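Local coordinates for protein alginate lyase, family PL7 (Zobellia galactanivorans, PDB 3ZPY) that probably cleaves the brown-algal polysaccharide alginate by beta-elimination, as the catalytic domain of a larger marine lyase of family PL7, at residues P4-G9 with S41-S46; C62-G67 with S230-Y235; Q104-P109 with L237-N242; H125-N130 with L212-F217. One frame throughout, in Å; residues are numbered along the deposited sequence.

The PL7 lyase domain is a beta sandwich of the concanavalin clan, with a seven-stranded sheet packed against a larger, curved one. Contact 1 fastens helix 4-8 to the loop before strand 51-53 and closes before the others open; its L8 packs on I240. Contacts 2 and 3, whose segments alternate along the chain, both use strand 235-247; their centres are about 16 Å apart and S234 and Y235 touch Q107 and P109. That strand brings late residues between the early strands 58-63 and 96-107 of one sheet. Contact 4, nested inside the loops that contacts 2 and 3 close, joins strands 117-125 and 216-219 of the other sheet, its centre about 26 Å from that of contact 3.

Contact 1 of 4, residues P4-G9 with S41-S46; sequences PASVLG and SYNTYS
A5 turns its methyl into the corner formed by Y42 and N43, so that the first turn of helix 4-8 docks on the loop leading to strand 51-53, at the rim of the beta sandwich. The methyl carbon A5 CB lies 3.8 Å from Y42 CE1 and a similar distance from the amide oxygen of N43. One residue earlier, the ring of P4 rests on the loop backbone, its CD 3.3 Å from Y45 O, with the CB of S46 beside it. N43 holds CG anti to its backbone N (chi1 -171°), which carries the amide toward the helix and sets OD1 3.0 Å from S6 OG, a probable hydrogen bond.

Further out, S3 OG is bonded both to S6 N and to N43 O, tying helix start to loop a second time. Y42 OH is bonded to W15 O, which anchors the ring that A5 meets; this tyrosine side chain lies about 9 Å from the sodium ion held by T35, A37 and I40. G9, with positive phi, ends the helix in a Schellman motif. Between the two backbones sits one water: it accepts from A5 N at 2.9 Å and donates to both Y42 O and Y45 O.

Contact 2 of 4, residues C62-G67 with S230-Y235; sequences CYRGLG and SYTGSY
Y63 and Y235 form an antiparallel non-hydrogen-bonded pair with CA atoms 4.0 Å apart, after which the 62-67 segment swings through a type II turn from Y63 to L66 and R64 N bonds to S234 O at 3.0 Å. G65 takes the positive-phi corner of that turn, pressed so near the S230-Y231 peptide that a beta carbon would clash with it.

The side chain of R64 runs extended along the 230-234 loop, CG anti to its backbone N (chi1 -175°), with its CD passing the CB of S234. NH1 donates to S230 O over 3.0 Å; the carbonyl oxygen stands 29° out of the guanidinium plane and the bond is bent, with 135° at the hydrogen. A water links the same NH1 to S230 OG, while NE and NH2 bond to the carbonyls of Q110 and D111. Y63 and Y231 lie side by side, pointing the same way, with Y63 CB at the edge of the Y231 ring, 3.7 Å from CE2. The Y63 ring also brings CD2 to 3.6 Å from Y235 CB, and its hydroxyl bonds to N49 O.

A methionine in place of R64 would probably leave the carbonyls of S230, Q110 and D111 without the N-H groups that the guanidinium offers them and let the loop shift. A second water donates to R64 O and S234 O and accepts from T232 N, bridging the two backbones. One cationic group thus gathers three backbone oxygens from two separate loops, so its positive charge is probably offset by the negative ends of carbonyl dipoles.

Contact 3 of 4, residues Q104-P109 with L237-N242; sequences QVNQLP and LVRIKN
The guanidinium of R239 takes Q104 OE1 at its edge and the side-chain amide of N106 over one face, the N106 amide plane standing at 89° to it. Q104 lies alongside R239, pointing the same way, with its own amide turned well out of the guanidinium plane. The oxygen OE1 receives NH2 at 2.7 Å, nearly in the guanidinium plane, and NE weakly at 3.1 Å. Seen from the glutamine, NH2 comes from above the carbonyl plane, 52° out of it, so the fit is made for the arginine edge more than for the oxygen lone pairs. R239 reaches this place with CG between its backbone N and carbonyl carbon (chi1 64°) and the rest of the chain extended. NH1 bonds to Y59 OH and W57 makes a cation-pi contact with the same group, while Q104 NE2 is held by T181 OG1.

Beneath these groups the strands pair antiparallel. R239 N bonds to Q104 O at 2.9 Å and Q104 N returns to R239 O. A beta bulge then shifts the register by one at N106, whose N donates to L237 O at 2.9 Å before L237 N reaches Q107 O. The bulge leaves Q107 N buried without a partner. Here L237 CD2 packs 4.0 Å from N106 CB.

V105 and V238 point to the other face, into the core of the sandwich, where both touch L119 and F121 of strand 117-125. On its far edge, strand 235-247 bonds through V238 and I240 to F60 and V58 of strand 58-63.

Contact 4 of 4, residues H125-N130 with L212-F217; sequences HGPSKN and LSENYF
H125 lays its CB over one face of the Y216 ring, a CH-pi contact 4.0 Å from the centroid and 21° off the ring normal. The two side chains run alongside in one direction, but their rings are oblique, with planes at 49°, and H125 CD2 comes 3.3 Å from the phenolic OH. Y216 CG sits between its backbone N and carbonyl carbon (chi1 55°), which folds the ring back across the neighbouring strand. Two backbone bonds fix the pair: H125 N to Y216 O at 2.8 Å, and Y216 N to H125 O at 2.9 Å.

Beyond this pair the two segments separate into loops. P127 lies across E214, its CB 3.6 Å from OE2, and one water joins that carboxylate oxygen to K129 O. E214 and N215 form a G1 beta bulge opposite W90.

A serine at Y216 removes the ring that H125 CB and CD2 rest against and would probably leave that flank uncovered. H125 ends a Q-I-H sequence that lines the active-site cleft of PL7 lyases, probably here too. R80 makes a cation-pi contact with Y216. H125 is thus held by the hydrogen bond between ND1 and D138 OD1 and by the tyrosine ring against its CB.

Contact 1 of 4, residues P4-G9 with S41-S46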
loop_
_atom_site.group_PDB
_atom_site.type_symbol
_atom_site.label_atom_id
_atom_site.label_comp_id
_atom_site.label_asym_id
_atom_site.label_seq_id
_atom_site.Cartn_x
_atom_site.Cartn_y
_atom_site.Cartn_z
ATOM N N PRO A 4 -9.982 -1.684 -14.843
ATOM C CA PRO A 4 -9.671 -1.849 -13.405
ATOM C C PRO A 4 -10.490 -0.844 -12.538
ATOM O O PRO A 4 -10.999 -1.200 -11.451
ATOM C CB PRO A 4 -8.133 -1.651 -13.364
ATOM C CG PRO A 4 -7.664 -2.066 -14.729
ATOM C CD PRO A 4 -8.755 -1.633 -15.674
ATOM N N ALA A 5 -10.566 0.423 -12.965
ATOM C CA ALA A 5 -11.278 1.403 -12.155
ATOM C C ALA A 5 -12.759 1.038 -11.990
ATOM O O ALA A 5 -13.331 1.158 -10.913
ATOM C CB ALA A 5 -11.104 2.801 -12.762
ATOM N N SER A 6 -13.348 0.518 -13.065
ATOM C CA SER A 6 -14.776 0.077 -13.023
ATOM C C SER A 6 -14.956 -1.171 -12.090
ATOM O O SER A 6 -15.845 -1.196 -11.254
ATOM C CB SER A 6 -15.232 -0.261 -14.466
ATOM O OG SER A 6 -15.452 0.920 -15.182
ATOM N N VAL A 7 -14.057 -2.166 -12.215
ATOM C CA VAL A 7 -14.150 -3.367 -11.393
ATOM C C VAL A 7 -14.011 -3.003 -9.909
ATOM O O VAL A 7 -14.737 -3.543 -9.052
ATOM C CB VAL A 7 -13.121 -4.429 -11.855
ATOM C CG1 VAL A 7 -12.982 -5.504 -10.802
ATOM C CG2 VAL A 7 -13.480 -4.941 -13.266
ATOM N N LEU A 8 -13.053 -2.096 -9.562
ATOM C CA LEU A 8 -12.788 -1.789 -8.178
ATOM C C LEU A 8 -13.756 -0.715 -7.644
ATOM O O LEU A 8 -13.885 -0.524 -6.411
ATOM C CB LEU A 8 -11.340 -1.345 -8.046
ATOM C CG LEU A 8 -10.722 -1.422 -6.658
ATOM C CD1 LEU A 8 -10.713 -2.805 -5.984
ATOM C CD2 LEU A 8 -9.250 -0.878 -6.744
ATOM N N GLY A 9 -14.447 -0.023 -8.555
ATOM C CA GLY A 9 -15.390 1.048 -8.141
ATOM C C GLY A 9 -14.725 2.322 -7.685
ATOM O O GLY A 9 -15.190 2.958 -6.730
ATOM N N SER A 41 -6.208 7.823 -19.397
ATOM C CA SER A 41 -7.356 8.427 -18.700
ATOM C C SER A 41 -7.843 7.444 -17.646
ATOM O O SER A 41 -7.688 6.229 -17.747
ATOM C CB SER A 41 -8.455 8.816 -19.627
ATOM O OG SER A 41 -8.935 7.675 -20.283
ATOM N N TYR A 42 -8.308 8.018 -16.565
ATOM C CA TYR A 42 -8.510 7.286 -15.365
ATOM C C TYR A 42 -9.391 6.013 -15.558
ATOM O O TYR A 42 -8.975 4.906 -15.112
ATOM C CB TYR A 42 -9.213 8.207 -14.318
ATOM C CG TYR A 42 -9.250 7.625 -12.919
ATOM C CD1 TYR A 42 -10.163 6.636 -12.550
ATOM C CD2 TYR A 42 -8.313 8.059 -12.003
ATOM C CE1 TYR A 42 -10.183 6.147 -11.240
ATOM C CE2 TYR A 42 -8.301 7.587 -10.680
ATOM C CZ TYR A 42 -9.213 6.597 -10.303
ATOM O OH TYR A 42 -9.176 6.141 -8.997
ATOM N N ASN A 43 -10.591 6.162 -16.196
ATOM C CA ASN A 43 -11.503 5.038 -16.186
ATOM C C ASN A 43 -11.159 4.011 -17.237
ATOM O O ASN A 43 -11.821 3.007 -17.280
ATOM C CB ASN A 43 -12.973 5.476 -16.354
ATOM C CG ASN A 43 -14.006 4.285 -16.112
ATOM O OD1 ASN A 43 -13.940 3.530 -15.086
ATOM N ND2 ASN A 43 -14.961 4.140 -17.045
ATOM N N THR A 44 -10.205 4.247 -18.109
ATOM C CA THR A 44 -9.694 3.199 -19.020
ATOM C C THR A 44 -8.284 2.707 -18.728
ATOM O O THR A 44 -7.832 1.759 -19.372
ATOM C CB THR A 44 -9.806 3.612 -20.477
ATOM O OG1 THR A 44 -8.987 4.770 -20.705
ATOM C CG2 THR A 44 -11.183 4.037 -20.865
ATOM N N TYR A 45 -7.612 3.306 -17.756
ATOM C CA TYR A 45 -6.225 2.897 -17.522
ATOM C C TYR A 45 -6.075 1.411 -17.165
ATOM O O TYR A 45 -6.679 0.932 -16.188
ATOM C CB TYR A 45 -5.593 3.741 -16.407
ATOM C CG TYR A 45 -4.173 3.335 -16.099
ATOM C CD1 TYR A 45 -3.218 3.189 -17.112
ATOM C CD2 TYR A 45 -3.818 2.972 -14.813
ATOM C CE1 TYR A 45 -1.916 2.800 -16.818
ATOM C CE2 TYR A 45 -2.529 2.537 -14.512
ATOM C CZ TYR A 45 -1.598 2.402 -15.512
ATOM O OH TYR A 45 -0.296 1.995 -15.202
ATOM N N SER A 46 -5.166 0.727 -17.884
ATOM C CA SER A 46 -4.817 -0.654 -17.600
ATOM C C SER A 46 -3.466 -0.884 -18.263
ATOM O O SER A 46 -3.294 -0.534 -19.432
ATOM C CB SER A 46 -5.901 -1.610 -18.157
ATOM O OG SER A 46 -5.616 -2.951 -17.819
HETATM O O HOH W 1 -9.012 1.832 -14.965
#

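Contact 2 of 4, residues C62-G67 with S230-Y235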
loop_
_atom_site.group_PDB
_atom_site.type_symbol
_atom_site.label_atom_id
_atom_site.label_comp_id
_atom_site.label_asym_id
_atom_site.label_seq_id
_atom_site.Cartn_x
_atom_site.Cartn_y
_atom_site.Cartn_z
ATOM N N CYS A 62 4.491 -4.662 -8.940
ATOM C CA CYS A 62 5.628 -3.722 -8.825
ATOM C C CYS A 62 6.912 -4.517 -8.752
ATOM O O CYS A 62 6.927 -5.645 -8.242
ATOM C CB CYS A 62 5.373 -2.776 -7.589
ATOM S SG CYS A 62 6.526 -1.409 -7.505
ATOM N N TYR A 63 7.996 -3.933 -9.238
ATOM C CA TYR A 63 9.199 -4.710 -9.475
ATOM C C TYR A 63 10.347 -4.137 -8.677
ATOM O O TYR A 63 10.458 -2.911 -8.548
ATOM C CB TYR A 63 9.623 -4.701 -10.988
ATOM C CG TYR A 63 8.531 -5.214 -11.880
ATOM C CD1 TYR A 63 7.412 -4.401 -12.177
ATOM C CD2 TYR A 63 8.654 -6.487 -12.495
ATOM C CE1 TYR A 63 6.366 -4.841 -12.945
ATOM C CE2 TYR A 63 7.581 -6.946 -13.311
ATOM C CZ TYR A 63 6.518 -6.065 -13.593
ATOM O OH TYR A 63 5.449 -6.552 -14.327
ATOM N N ARG A 64 11.174 -5.032 -8.143
ATOM C CA ARG A 64 12.465 -4.634 -7.546
ATOM C C ARG A 64 13.205 -3.779 -8.571
ATOM O O ARG A 64 13.285 -4.117 -9.777
ATOM C CB ARG A 64 13.261 -5.953 -7.360
ATOM C CG ARG A 64 14.619 -5.806 -6.636
ATOM C CD ARG A 64 15.263 -7.192 -6.544
ATOM N NE ARG A 64 16.381 -7.251 -5.580
ATOM C CZ ARG A 64 17.673 -7.221 -5.891
ATOM N NH1 ARG A 64 18.092 -6.931 -7.117
ATOM N NH2 ARG A 64 18.576 -7.464 -4.949
ATOM N N GLY A 65 13.747 -2.631 -8.101
ATOM C CA GLY A 65 14.590 -1.784 -8.998
ATOM C C GLY A 65 13.782 -0.997 -10.039
ATOM O O GLY A 65 14.405 -0.375 -10.854
ATOM N N LEU A 66 12.419 -1.068 -10.015
ATOM C CA LEU A 66 11.608 -0.373 -10.976
ATOM C C LEU A 66 11.854 1.128 -10.843
ATOM O O LEU A 66 11.683 1.731 -9.765
ATOM C CB LEU A 66 10.178 -0.693 -10.724
ATOM C CG LEU A 66 9.102 -0.209 -11.747
ATOM C CD1 LEU A 66 9.351 -0.799 -13.147
ATOM C CD2 LEU A 66 7.640 -0.448 -11.301
ATOM N N GLY A 67 12.222 1.760 -11.954
ATOM C CA GLY A 67 12.473 3.185 -11.908
ATOM C C GLY A 67 13.746 3.548 -11.108
ATOM O O GLY A 67 13.924 4.709 -10.758
ATOM N N SER A 230 18.848 -3.405 -7.819
ATOM C CA SER A 230 18.834 -3.495 -9.267
ATOM C C SER A 230 17.570 -4.205 -9.764
ATOM O O SER A 230 16.906 -4.945 -9.030
ATOM C CB SER A 230 20.069 -4.210 -9.742
ATOM O OG SER A 230 19.949 -5.539 -9.351
ATOM N N TYR A 231 17.243 -3.970 -11.041
ATOM C CA TYR A 231 16.125 -4.625 -11.668
ATOM C C TYR A 231 16.535 -5.981 -12.191
ATOM O O TYR A 231 17.475 -6.105 -12.959
ATOM C CB TYR A 231 15.553 -3.725 -12.787
ATOM C CG TYR A 231 14.407 -4.447 -13.515
ATOM C CD1 TYR A 231 14.704 -5.335 -14.592
ATOM C CD2 TYR A 231 13.039 -4.355 -13.095
ATOM C CE1 TYR A 231 13.679 -6.089 -15.248
ATOM C CE2 TYR A 231 12.027 -5.101 -13.800
ATOM C CZ TYR A 231 12.359 -5.910 -14.870
ATOM O OH TYR A 231 11.375 -6.647 -15.453
ATOM N N THR A 232 15.795 -7.020 -11.772
ATOM C CA THR A 232 16.135 -8.420 -12.142
ATOM C C THR A 232 14.948 -9.180 -12.759
ATOM O O THR A 232 15.166 -10.314 -13.188
ATOM C CB THR A 232 16.590 -9.195 -10.912
ATOM O OG1 THR A 232 15.486 -9.199 -9.960
ATOM C CG2 THR A 232 17.890 -8.554 -10.303
ATOM N N GLY A 233 13.731 -8.608 -12.708
ATOM C CA GLY A 233 12.525 -9.339 -13.078
ATOM C C GLY A 233 11.824 -9.758 -11.755
ATOM O O GLY A 233 10.745 -10.164 -11.739
ATOM N N SER A 234 12.489 -9.677 -10.594
ATOM C CA SER A 234 11.847 -10.009 -9.304
ATOM C C SER A 234 10.715 -8.953 -9.035
ATOM O O SER A 234 10.843 -7.757 -9.322
ATOM C CB SER A 234 12.854 -9.787 -8.214
ATOM O OG SER A 234 12.340 -9.858 -6.905
ATOM N N TYR A 235 9.596 -9.383 -8.494
ATOM C CA TYR A 235 8.415 -8.521 -8.397
ATOM C C TYR A 235 7.587 -8.948 -7.182
ATOM O O TYR A 235 7.719 -10.119 -6.703
ATOM C CB TYR A 235 7.544 -8.481 -9.701
ATOM C CG TYR A 235 6.885 -9.822 -10.016
ATOM C CD1 TYR A 235 7.635 -10.873 -10.540
ATOM C CD2 TYR A 235 5.594 -10.090 -9.567
ATOM C CE1 TYR A 235 7.000 -12.127 -10.821
ATOM C CE2 TYR A 235 4.962 -11.320 -9.817
ATOM C CZ TYR A 235 5.701 -12.331 -10.406
ATOM O OH TYR A 235 5.077 -13.539 -10.634
HETATM O O HOH W 2 13.018 -6.618 -10.727
HETATM O O HOH W 3 20.778 -7.752 -7.989
#

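Contact 3 of 4, residues Q104-P109 with L237-N242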
loop_
_atom_site.group_PDB
_atom_site.type_symbol
_atom_site.label_atom_id
_atom_site.label_comp_id
_atom_site.label_asym_id
_atom_site.label_seq_id
_atom_site.Cartn_x
_atom_site.Cartn_y
_atom_site.Cartn_z
ATOM N N GLN A 104 -5.261 -10.466 -1.522
ATOM C CA GLN A 104 -4.235 -11.520 -1.460
ATOM C C GLN A 104 -2.899 -10.978 -1.900
ATOM O O GLN A 104 -2.821 -9.957 -2.611
ATOM C CB GLN A 104 -4.552 -12.669 -2.383
ATOM C CG GLN A 104 -5.949 -13.336 -2.222
ATOM C CD GLN A 104 -5.988 -14.638 -2.946
ATOM O OE1 GLN A 104 -5.044 -14.938 -3.759
ATOM N NE2 GLN A 104 -7.008 -15.437 -2.718
ATOM N N VAL A 105 -1.864 -11.635 -1.388
ATOM C CA VAL A 105 -0.516 -11.360 -1.895
ATOM C C VAL A 105 -0.166 -12.666 -2.622
ATOM O O VAL A 105 -0.204 -13.747 -1.984
ATOM C CB VAL A 105 0.495 -10.927 -0.834
ATOM C CG1 VAL A 105 1.873 -10.749 -1.492
ATOM C CG2 VAL A 105 -0.022 -9.700 -0.084
ATOM N N ASN A 106 0.222 -12.572 -3.914
ATOM C CA ASN A 106 0.498 -13.710 -4.675
ATOM C C ASN A 106 2.004 -13.956 -4.924
ATOM O O ASN A 106 2.349 -15.003 -5.390
ATOM C CB ASN A 106 -0.199 -13.575 -6.030
ATOM C CG ASN A 106 -1.737 -13.444 -5.860
ATOM O OD1 ASN A 106 -2.380 -14.362 -5.334
ATOM N ND2 ASN A 106 -2.274 -12.264 -6.139
ATOM N N GLN A 107 2.880 -12.988 -4.628
ATOM C CA GLN A 107 4.290 -13.119 -4.925
ATOM C C GLN A 107 4.992 -12.031 -4.147
ATOM O O GLN A 107 4.526 -10.885 -4.136
ATOM C CB GLN A 107 4.543 -12.835 -6.448
ATOM C CG GLN A 107 5.978 -13.033 -6.877
ATOM C CD GLN A 107 6.471 -14.473 -7.026
ATOM O OE1 GLN A 107 5.757 -15.391 -7.203
ATOM N NE2 GLN A 107 7.721 -14.609 -7.083
ATOM N N LEU A 108 6.126 -12.401 -3.531
ATOM C CA LEU A 108 7.018 -11.421 -2.864
ATOM C C LEU A 108 8.228 -11.169 -3.764
ATOM O O LEU A 108 8.667 -12.046 -4.544
ATOM C CB LEU A 108 7.542 -11.967 -1.526
ATOM C CG LEU A 108 6.432 -12.114 -0.494
ATOM C CD1 LEU A 108 7.017 -12.738 0.759
ATOM C CD2 LEU A 108 5.642 -10.852 -0.281
ATOM N N PRO A 109 8.821 -9.948 -3.632
ATOM C CA PRO A 109 10.028 -9.614 -4.351
ATOM C C PRO A 109 11.245 -10.129 -3.582
ATOM O O PRO A 109 11.096 -10.964 -2.643
ATOM C CB PRO A 109 9.939 -8.091 -4.444
ATOM C CG PRO A 109 9.382 -7.740 -3.038
ATOM C CD PRO A 109 8.260 -8.793 -2.893
ATOM N N LEU A 237 3.270 -9.049 -6.125
ATOM C CA LEU A 237 1.969 -8.984 -6.733
ATOM C C LEU A 237 0.905 -9.034 -5.614
ATOM O O LEU A 237 0.904 -9.945 -4.844
ATOM C CB LEU A 237 1.790 -10.152 -7.691
ATOM C CG LEU A 237 0.495 -10.151 -8.505
ATOM C CD1 LEU A 237 0.329 -8.909 -9.384
ATOM C CD2 LEU A 237 0.326 -11.419 -9.364
ATOM N N VAL A 238 0.077 -8.012 -5.588
ATOM C CA VAL A 238 -1.003 -7.822 -4.624
ATOM C C VAL A 238 -2.281 -7.725 -5.459
ATOM O O VAL A 238 -2.320 -7.110 -6.535
ATOM C CB VAL A 238 -0.857 -6.535 -3.800
ATOM C CG1 VAL A 238 -2.071 -6.326 -2.937
ATOM C CG2 VAL A 238 0.438 -6.519 -2.996
ATOM N N ARG A 239 -3.355 -8.360 -5.024
ATOM C CA ARG A 239 -4.624 -8.203 -5.716
ATOM C C ARG A 239 -5.732 -7.844 -4.676
ATOM O O ARG A 239 -5.739 -8.367 -3.558
ATOM C CB ARG A 239 -4.935 -9.436 -6.566
ATOM C CG ARG A 239 -5.150 -10.752 -5.833
ATOM C CD ARG A 239 -5.400 -11.854 -6.839
ATOM N NE ARG A 239 -5.620 -13.126 -6.251
ATOM C CZ ARG A 239 -5.847 -14.221 -6.953
ATOM N NH1 ARG A 239 -5.967 -14.151 -8.287
ATOM N NH2 ARG A 239 -5.847 -15.376 -6.302
ATOM N N ILE A 240 -6.632 -6.921 -5.083
ATOM C CA ILE A 240 -7.606 -6.316 -4.165
ATOM C C ILE A 240 -9.005 -6.368 -4.794
ATOM O O ILE A 240 -9.179 -6.153 -6.026
ATOM C CB ILE A 240 -7.176 -4.847 -3.803
ATOM C CG1 ILE A 240 -5.785 -4.863 -3.195
ATOM C CG2 ILE A 240 -8.207 -4.139 -2.956
ATOM C CD1 ILE A 240 -5.087 -3.504 -2.973
ATOM N N LYS A 241 -9.975 -6.542 -3.910
ATOM C CA LYS A 241 -11.374 -6.294 -4.305
ATOM C C LYS A 241 -12.133 -5.770 -3.089
ATOM O O LYS A 241 -11.584 -5.724 -1.974
ATOM C CB LYS A 241 -12.070 -7.561 -4.817
ATOM C CG LYS A 241 -12.163 -8.731 -3.892
ATOM C CD LYS A 241 -12.686 -9.963 -4.659
ATOM C CE LYS A 241 -12.789 -11.099 -3.710
ATOM N NZ LYS A 241 -13.454 -12.279 -4.368
ATOM N N ASN A 242 -13.412 -5.387 -3.238
ATOM C CA ASN A 242 -14.272 -5.000 -2.147
ATOM C C ASN A 242 -13.636 -3.883 -1.303
ATOM O O ASN A 242 -13.547 -4.019 -0.044
ATOM C CB ASN A 242 -14.581 -6.234 -1.224
ATOM C CG ASN A 242 -15.299 -7.299 -1.931
ATOM O OD1 ASN A 242 -15.840 -7.094 -2.994
ATOM N ND2 ASN A 242 -15.109 -8.512 -1.414
#

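Contact 4 of 4, residues H125-N130 with L212-F217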
loop_
_atom_site.group_PDB
_atom_site.type_symbol
_atom_site.label_atom_id
_atom_site.label_comp_id
_atom_site.label_asym_id
_atom_site.label_seq_id
_atom_site.Cartn_x
_atom_site.Cartn_y
_atom_site.Cartn_z
ATOM N N HIS A 125 -0.859 7.060 5.880
ATOM C CA HIS A 125 0.233 8.010 5.789
ATOM C C HIS A 125 -0.134 9.294 6.475
ATOM O O HIS A 125 -1.246 9.812 6.267
ATOM C CB HIS A 125 0.648 8.188 4.306
ATOM C CG HIS A 125 1.959 8.915 4.166
ATOM N ND1 HIS A 125 3.187 8.299 4.292
ATOM C CD2 HIS A 125 2.228 10.237 4.007
ATOM C CE1 HIS A 125 4.160 9.209 4.150
ATOM N NE2 HIS A 125 3.577 10.401 3.986
ATOM N N GLY A 126 0.836 9.887 7.207
ATOM C CA GLY A 126 0.577 11.145 7.886
ATOM C C GLY A 126 1.458 12.265 7.371
ATOM O O GLY A 126 2.074 12.141 6.317
ATOM N N PRO A 127 1.467 13.397 8.071
ATOM C CA PRO A 127 2.242 14.542 7.654
ATOM C C PRO A 127 3.754 14.282 7.778
ATOM O O PRO A 127 4.218 13.579 8.726
ATOM C CB PRO A 127 1.798 15.667 8.644
ATOM C CG PRO A 127 1.448 14.861 9.912
ATOM C CD PRO A 127 0.757 13.604 9.354
ATOM N N SER A 128 4.552 14.823 6.842
ATOM C CA SER A 128 5.977 14.710 7.035
ATOM C C SER A 128 6.463 15.369 8.318
ATOM O O SER A 128 7.411 14.843 8.928
ATOM C CB SER A 128 6.757 15.217 5.831
ATOM O OG SER A 128 6.358 16.544 5.551
ATOM N N LYS A 129 5.841 16.494 8.719
ATOM C CA LYS A 129 6.106 17.150 10.004
ATOM C C LYS A 129 4.755 17.688 10.471
ATOM O O LYS A 129 4.058 18.436 9.739
ATOM C CB LYS A 129 7.192 18.240 9.905
ATOM C CG LYS A 129 8.483 17.830 10.610
ATOM C CD LYS A 129 9.656 18.757 10.334
ATOM C CE LYS A 129 10.944 18.099 10.827
ATOM N NZ LYS A 129 12.200 18.857 10.515
ATOM N N ASN A 130 4.336 17.238 11.658
ATOM C CA ASN A 130 3.056 17.697 12.195
ATOM C C ASN A 130 3.229 19.085 12.866
ATOM O O ASN A 130 4.364 19.686 12.883
ATOM C CB ASN A 130 2.406 16.617 13.078
ATOM C CG ASN A 130 2.961 16.591 14.505
ATOM O OD1 ASN A 130 3.909 17.331 14.857
ATOM N ND2 ASN A 130 2.363 15.791 15.347
ATOM N N LEU A 212 -2.609 14.404 15.752
ATOM C CA LEU A 212 -2.849 13.306 14.826
ATOM C C LEU A 212 -3.577 13.743 13.532
ATOM O O LEU A 212 -4.348 12.941 12.962
ATOM C CB LEU A 212 -3.644 12.196 15.547
ATOM C CG LEU A 212 -2.923 11.711 16.796
ATOM C CD1 LEU A 212 -3.727 10.560 17.432
ATOM C CD2 LEU A 212 -1.483 11.258 16.504
ATOM N N SER A 213 -3.436 14.998 13.098
ATOM C CA SER A 213 -4.021 15.437 11.840
ATOM C C SER A 213 -3.217 15.026 10.618
ATOM O O SER A 213 -2.115 14.444 10.708
ATOM C CB SER A 213 -4.188 16.957 11.889
ATOM O OG SER A 213 -2.922 17.615 11.917
ATOM N N GLU A 214 -3.883 15.189 9.479
ATOM C CA GLU A 214 -3.231 15.123 8.151
ATOM C C GLU A 214 -2.862 13.689 7.704
ATOM O O GLU A 214 -1.836 13.453 7.073
ATOM C CB GLU A 214 -2.034 16.076 8.008
ATOM C CG GLU A 214 -2.376 17.536 8.306
ATOM C CD GLU A 214 -1.252 18.385 7.809
ATOM O OE1 GLU A 214 -1.259 18.726 6.587
ATOM O OE2 GLU A 214 -0.324 18.627 8.588
ATOM N N ASN A 215 -3.777 12.743 7.976
ATOM C CA ASN A 215 -3.672 11.345 7.556
ATOM C C ASN A 215 -4.462 11.089 6.295
ATOM O O ASN A 215 -5.467 11.736 5.991
ATOM C CB ASN A 215 -4.166 10.401 8.648
ATOM C CG ASN A 215 -3.425 10.583 9.943
ATOM O OD1 ASN A 215 -2.213 10.223 10.077
ATOM N ND2 ASN A 215 -4.098 11.271 10.887
ATOM N N TYR A 216 -4.022 10.047 5.616
ATOM C CA TYR A 216 -4.821 9.486 4.517
ATOM C C TYR A 216 -4.459 8.010 4.299
ATOM O O TYR A 216 -3.378 7.546 4.726
ATOM C CB TYR A 216 -4.605 10.215 3.200
ATOM C CG TYR A 216 -3.186 10.321 2.701
ATOM C CD1 TYR A 216 -2.338 11.339 3.143
ATOM C CD2 TYR A 216 -2.685 9.389 1.782
ATOM C CE1 TYR A 216 -1.016 11.491 2.626
ATOM C CE2 TYR A 216 -1.395 9.518 1.292
ATOM C CZ TYR A 216 -0.572 10.513 1.712
ATOM O OH TYR A 216 0.712 10.643 1.145
ATOM N N PHE A 217 -5.417 7.260 3.734
ATOM C CA PHE A 217 -5.143 5.878 3.438
ATOM C C PHE A 217 -4.416 5.721 2.081
ATOM O O PHE A 217 -4.615 6.523 1.159
ATOM C CB PHE A 217 -6.471 5.117 3.331
ATOM C CG PHE A 217 -7.121 4.916 4.668
ATOM C CD1 PHE A 217 -6.510 4.126 5.636
ATOM C CD2 PHE A 217 -8.340 5.510 4.936
ATOM C CE1 PHE A 217 -7.162 3.908 6.860
ATOM C CE2 PHE A 217 -9.007 5.296 6.163
ATOM C CZ PHE A 217 -8.416 4.464 7.094
HETATM O O HOH W 4 2.129 19.573 7.775
#